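Local coordinates for protein protelomerase (Agrobacterium tumefaciens, PDB 4F43) that probably cuts replicated telomere junctions and reseals the strands as covalently closed hairpin ends, which it also binds and protects, at residues R32-N41 / K74-F83. The protein carries 1 engineered substitution. Numbering follows the deposited sequence.
Sequences RIADFIAAMN and KYRNAIREAF. With nucleotides of chain B.
Tyr75 lays one ring face against Ile33 and turns an edge to Phe36, a worked example of one tyrosine ring meeting two residues of a neighbouring helix in different ways. Ile33 CG1 rides over the tyrosine face, offset toward the rim, 4.0 Å from the ring centroid in a CH-pi contact. The second branch of the isoleucine, CG2, points away from the backbone N and reaches Ala78 CB at 3.7 Å. Phe36 completes an edge-to-face, T-shaped pair: the Tyr75 edge, led by CD1, comes over the phenylalanine face, with planes at 68° and centroids 5.4 Å apart. Ile79 CD1 meets the edge of the Phe36 ring.

One turn further on, Ile37 divides its two branches between Ala78 and Ala82, one turn apart on the partner helix. Its CD1 lies 4.1 Å from Ala78 CB, while CG2 presses on Ala82 CB at 3.6 Å; the small methyl of Ala78 lets CD1 come near the backbone there. At the C-terminal end Phe83 slides past Ile37 in the opposite direction and crosses Met40. The methionine chain bends at its last torsion (chi3 57°), which brings CE to 3.5 Å from Phe83 CE2 and sets SD oblique to the ring in a Met-aromatic contact.

The segment axes cross at -43°, joining helix 28-40 to helix 65-82 in the N-terminal helical part of the fragment, with helix 46-59 and Met89 flanking Phe36. The Tyr75 hydroxyl is hydrogen-bonded to Glu56, which also salt-bridges Arg32. Elsewhere on helix 65-82, Arg76 NE donates in plane to OP1 of DT20 of chain B (3.0 Å), and Asn77 ND2 donates to OP2 of DA21 of chain B. An apolar and aromatic interface thus holds helix 65-82 against helix 28-40, while Arg76 and Asn77 of the same helix bond to two successive phosphates of the hairpin DNA.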
# COMPACT_ATOMS: atom_id res chain seq x y z
N ARG A 32 1.49 -25.04 7.68
CA ARG A 32 2.91 -25.23 7.96
C ARG A 32 3.39 -24.29 9.06
O ARG A 32 4.22 -24.67 9.89
CB ARG A 32 3.75 -25.04 6.69
CG ARG A 32 3.48 -26.07 5.61
CD ARG A 32 4.71 -26.29 4.74
NE ARG A 32 5.83 -26.82 5.51
CZ ARG A 32 6.05 -28.11 5.71
NH1 ARG A 32 5.23 -29.02 5.20
NH2 ARG A 32 7.10 -28.50 6.43
N ILE A 33 2.87 -23.07 9.06
CA ILE A 33 3.19 -22.10 10.10
C ILE A 33 2.63 -22.55 11.45
O ILE A 33 3.30 -22.45 12.48
CB ILE A 33 2.63 -20.70 9.76
CG1 ILE A 33 3.27 -20.17 8.48
CG2 ILE A 33 2.86 -19.73 10.90
CD1 ILE A 33 2.75 -18.82 8.04
N ALA A 34 1.40 -23.06 11.43
CA ALA A 34 0.76 -23.56 12.64
C ALA A 34 1.55 -24.72 13.25
O ALA A 34 1.78 -24.77 14.45
CB ALA A 34 -0.67 -23.98 12.35
N ASP A 35 1.94 -25.67 12.40
CA ASP A 35 2.73 -26.82 12.83
C ASP A 35 4.12 -26.38 13.28
O ASP A 35 4.73 -27.02 14.13
CB ASP A 35 2.84 -27.85 11.71
CG ASP A 35 1.49 -28.35 11.24
OD1 ASP A 35 0.52 -28.27 12.02
OD2 ASP A 35 1.40 -28.83 10.09
N PHE A 36 4.60 -25.29 12.70
CA PHE A 36 5.89 -24.73 13.07
C PHE A 36 5.84 -24.21 14.51
O PHE A 36 6.63 -24.62 15.36
CB PHE A 36 6.25 -23.58 12.12
CG PHE A 36 7.68 -23.15 12.20
CD1 PHE A 36 8.67 -23.91 11.60
CD2 PHE A 36 8.03 -21.99 12.86
CE1 PHE A 36 9.99 -23.51 11.66
CE2 PHE A 36 9.35 -21.59 12.92
CZ PHE A 36 10.33 -22.35 12.32
N ILE A 37 4.89 -23.32 14.76
CA ILE A 37 4.68 -22.77 16.10
C ILE A 37 4.38 -23.88 17.10
O ILE A 37 4.80 -23.82 18.26
CB ILE A 37 3.54 -21.73 16.11
CG1 ILE A 37 3.83 -20.61 15.11
CG2 ILE A 37 3.34 -21.15 17.51
CD1 ILE A 37 5.12 -19.86 15.38
N ALA A 38 3.67 -24.91 16.65
CA ALA A 38 3.35 -26.06 17.48
C ALA A 38 4.61 -26.81 17.90
O ALA A 38 4.79 -27.14 19.07
CB ALA A 38 2.40 -26.99 16.75
N ALA A 39 5.49 -27.07 16.93
CA ALA A 39 6.73 -27.79 17.20
C ALA A 39 7.69 -26.96 18.04
O ALA A 39 8.51 -27.50 18.78
CB ALA A 39 7.39 -28.20 15.89
N MET A 40 7.58 -25.64 17.93
CA MET A 40 8.43 -24.74 18.71
C MET A 40 8.14 -24.80 20.21
O MET A 40 8.98 -24.42 21.03
CB MET A 40 8.30 -23.30 18.22
CG MET A 40 8.95 -23.04 16.87
SD MET A 40 8.96 -21.28 16.47
CE MET A 40 9.82 -20.63 17.89
N ASN A 41 6.95 -25.27 20.57
CA ASN A 41 6.54 -25.32 21.97
C ASN A 41 7.37 -26.28 22.82
O ASN A 41 7.35 -27.49 22.60
CB ASN A 41 5.05 -25.69 22.08
CG ASN A 41 4.14 -24.53 21.75
OD1 ASN A 41 3.60 -23.88 22.65
ND2 ASN A 41 3.97 -24.25 20.47
N LYS A 74 5.85 -13.63 7.30
CA LYS A 74 4.73 -14.32 7.93
C LYS A 74 5.17 -15.15 9.14
O LYS A 74 4.62 -15.02 10.23
CB LYS A 74 4.00 -15.22 6.92
CG LYS A 74 3.35 -14.48 5.77
CD LYS A 74 2.60 -15.45 4.87
CE LYS A 74 1.98 -14.74 3.68
NZ LYS A 74 0.96 -13.74 4.09
N TYR A 75 6.17 -16.01 8.92
CA TYR A 75 6.73 -16.84 9.99
C TYR A 75 7.18 -15.99 11.17
O TYR A 75 6.82 -16.27 12.31
CB TYR A 75 7.91 -17.67 9.48
CG TYR A 75 7.52 -18.90 8.69
CD1 TYR A 75 7.05 -20.04 9.32
CD2 TYR A 75 7.66 -18.93 7.30
CE1 TYR A 75 6.70 -21.17 8.60
CE2 TYR A 75 7.32 -20.05 6.58
CZ TYR A 75 6.84 -21.17 7.23
OH TYR A 75 6.50 -22.29 6.51
N ARG A 76 7.97 -14.96 10.89
CA ARG A 76 8.51 -14.10 11.93
C ARG A 76 7.42 -13.40 12.74
O ARG A 76 7.50 -13.32 13.96
CB ARG A 76 9.48 -13.07 11.33
CG ARG A 76 10.74 -13.68 10.74
CD ARG A 76 11.66 -12.61 10.18
NE ARG A 76 12.09 -11.68 11.21
CZ ARG A 76 13.12 -11.89 12.02
NH1 ARG A 76 13.82 -13.02 11.92
NH2 ARG A 76 13.45 -10.99 12.94
N ASN A 77 6.41 -12.89 12.04
CA ASN A 77 5.27 -12.27 12.72
C ASN A 77 4.52 -13.27 13.59
O ASN A 77 4.06 -12.94 14.68
CB ASN A 77 4.33 -11.61 11.71
CG ASN A 77 4.88 -10.32 11.15
OD1 ASN A 77 5.64 -9.62 11.82
ND2 ASN A 77 4.51 -10.00 9.92
N ALA A 78 4.40 -14.50 13.09
CA ALA A 78 3.75 -15.57 13.85
C ALA A 78 4.53 -15.87 15.13
O ALA A 78 3.94 -16.07 16.19
CB ALA A 78 3.63 -16.82 13.00
N ILE A 79 5.86 -15.88 15.02
CA ILE A 79 6.72 -16.11 16.17
C ILE A 79 6.58 -14.98 17.19
O ILE A 79 6.48 -15.22 18.39
CB ILE A 79 8.20 -16.26 15.76
CG1 ILE A 79 8.38 -17.45 14.81
CG2 ILE A 79 9.08 -16.43 16.98
CD1 ILE A 79 9.78 -17.60 14.27
N ARG A 80 6.58 -13.74 16.69
CA ARG A 80 6.42 -12.58 17.55
C ARG A 80 5.08 -12.61 18.28
O ARG A 80 4.99 -12.21 19.44
CB ARG A 80 6.53 -11.28 16.75
CG ARG A 80 7.93 -11.00 16.21
CD ARG A 80 7.97 -9.65 15.51
NE ARG A 80 9.28 -9.36 14.94
CZ ARG A 80 10.24 -8.69 15.57
NH1 ARG A 80 11.40 -8.48 14.96
NH2 ARG A 80 10.04 -8.23 16.80
N GLU A 81 4.05 -13.09 17.59
CA GLU A 81 2.72 -13.17 18.17
C GLU A 81 2.63 -14.27 19.23
O GLU A 81 2.03 -14.09 20.28
CB GLU A 81 1.67 -13.41 17.09
CG GLU A 81 0.24 -13.46 17.61
CD GLU A 81 -0.76 -13.81 16.52
OE1 GLU A 81 -1.98 -13.65 16.76
OE2 GLU A 81 -0.34 -14.25 15.44
N ALA A 82 3.24 -15.42 18.93
CA ALA A 82 3.14 -16.58 19.80
C ALA A 82 4.01 -16.49 21.05
O ALA A 82 3.53 -16.71 22.16
CB ALA A 82 3.46 -17.85 19.02
N PHE A 83 5.28 -16.16 20.87
CA PHE A 83 6.24 -16.17 21.97
C PHE A 83 6.62 -14.77 22.44
O PHE A 83 6.41 -14.41 23.60
CB PHE A 83 7.48 -16.97 21.59
CG PHE A 83 7.17 -18.36 21.12
CD1 PHE A 83 7.04 -19.40 22.03
CD2 PHE A 83 7.00 -18.63 19.78
CE1 PHE A 83 6.75 -20.68 21.60
CE2 PHE A 83 6.70 -19.91 19.34
CZ PHE A 83 6.58 -20.94 20.26
P DT B 20 10.43 -9.09 8.81
OP1 DT B 20 10.12 -9.60 10.17
OP2 DT B 20 10.27 -9.97 7.63
O5' DT B 20 9.57 -7.77 8.58
C5' DT B 20 9.53 -6.76 9.59
C4' DT B 20 8.51 -5.68 9.23
O4' DT B 20 8.91 -5.03 8.00
C3' DT B 20 7.09 -6.18 9.01
O3' DT B 20 6.15 -5.26 9.55
C2' DT B 20 6.98 -6.26 7.49
C1' DT B 20 7.86 -5.10 7.05
N1 DT B 20 8.46 -5.31 5.71
C2 DT B 20 8.28 -4.35 4.74
O2 DT B 20 7.66 -3.32 4.93
N3 DT B 20 8.87 -4.65 3.54
C4 DT B 20 9.60 -5.77 3.22
O4 DT B 20 10.09 -5.94 2.10
C5 DT B 20 9.74 -6.73 4.28
C7 DT B 20 10.50 -8.00 4.07
C6 DT B 20 9.17 -6.46 5.46
P DA B 21 4.57 -5.58 9.50
OP1 DA B 21 3.96 -5.05 10.74
OP2 DA B 21 4.41 -7.01 9.14
O5' DA B 21 4.05 -4.71 8.26
C5' DA B 21 3.98 -3.28 8.37
C4' DA B 21 3.43 -2.65 7.10
O4' DA B 21 4.25 -3.06 5.97
C3' DA B 21 2.01 -3.04 6.73
O3' DA B 21 1.40 -1.98 6.01
C2' DA B 21 2.23 -4.24 5.81
C1' DA B 21 3.42 -3.70 5.02
N9 DA B 21 4.22 -4.72 4.34
C8 DA B 21 4.66 -5.92 4.84
N7 DA B 21 5.36 -6.61 3.98
C5 DA B 21 5.39 -5.82 2.84
C6 DA B 21 5.97 -5.97 1.57
N6 DA B 21 6.69 -7.03 1.17
N1 DA B 21 5.79 -4.96 0.69
C2 DA B 21 5.08 -3.89 1.04
N3 DA B 21 4.49 -3.63 2.20
C4 DA B 21 4.69 -4.64 3.06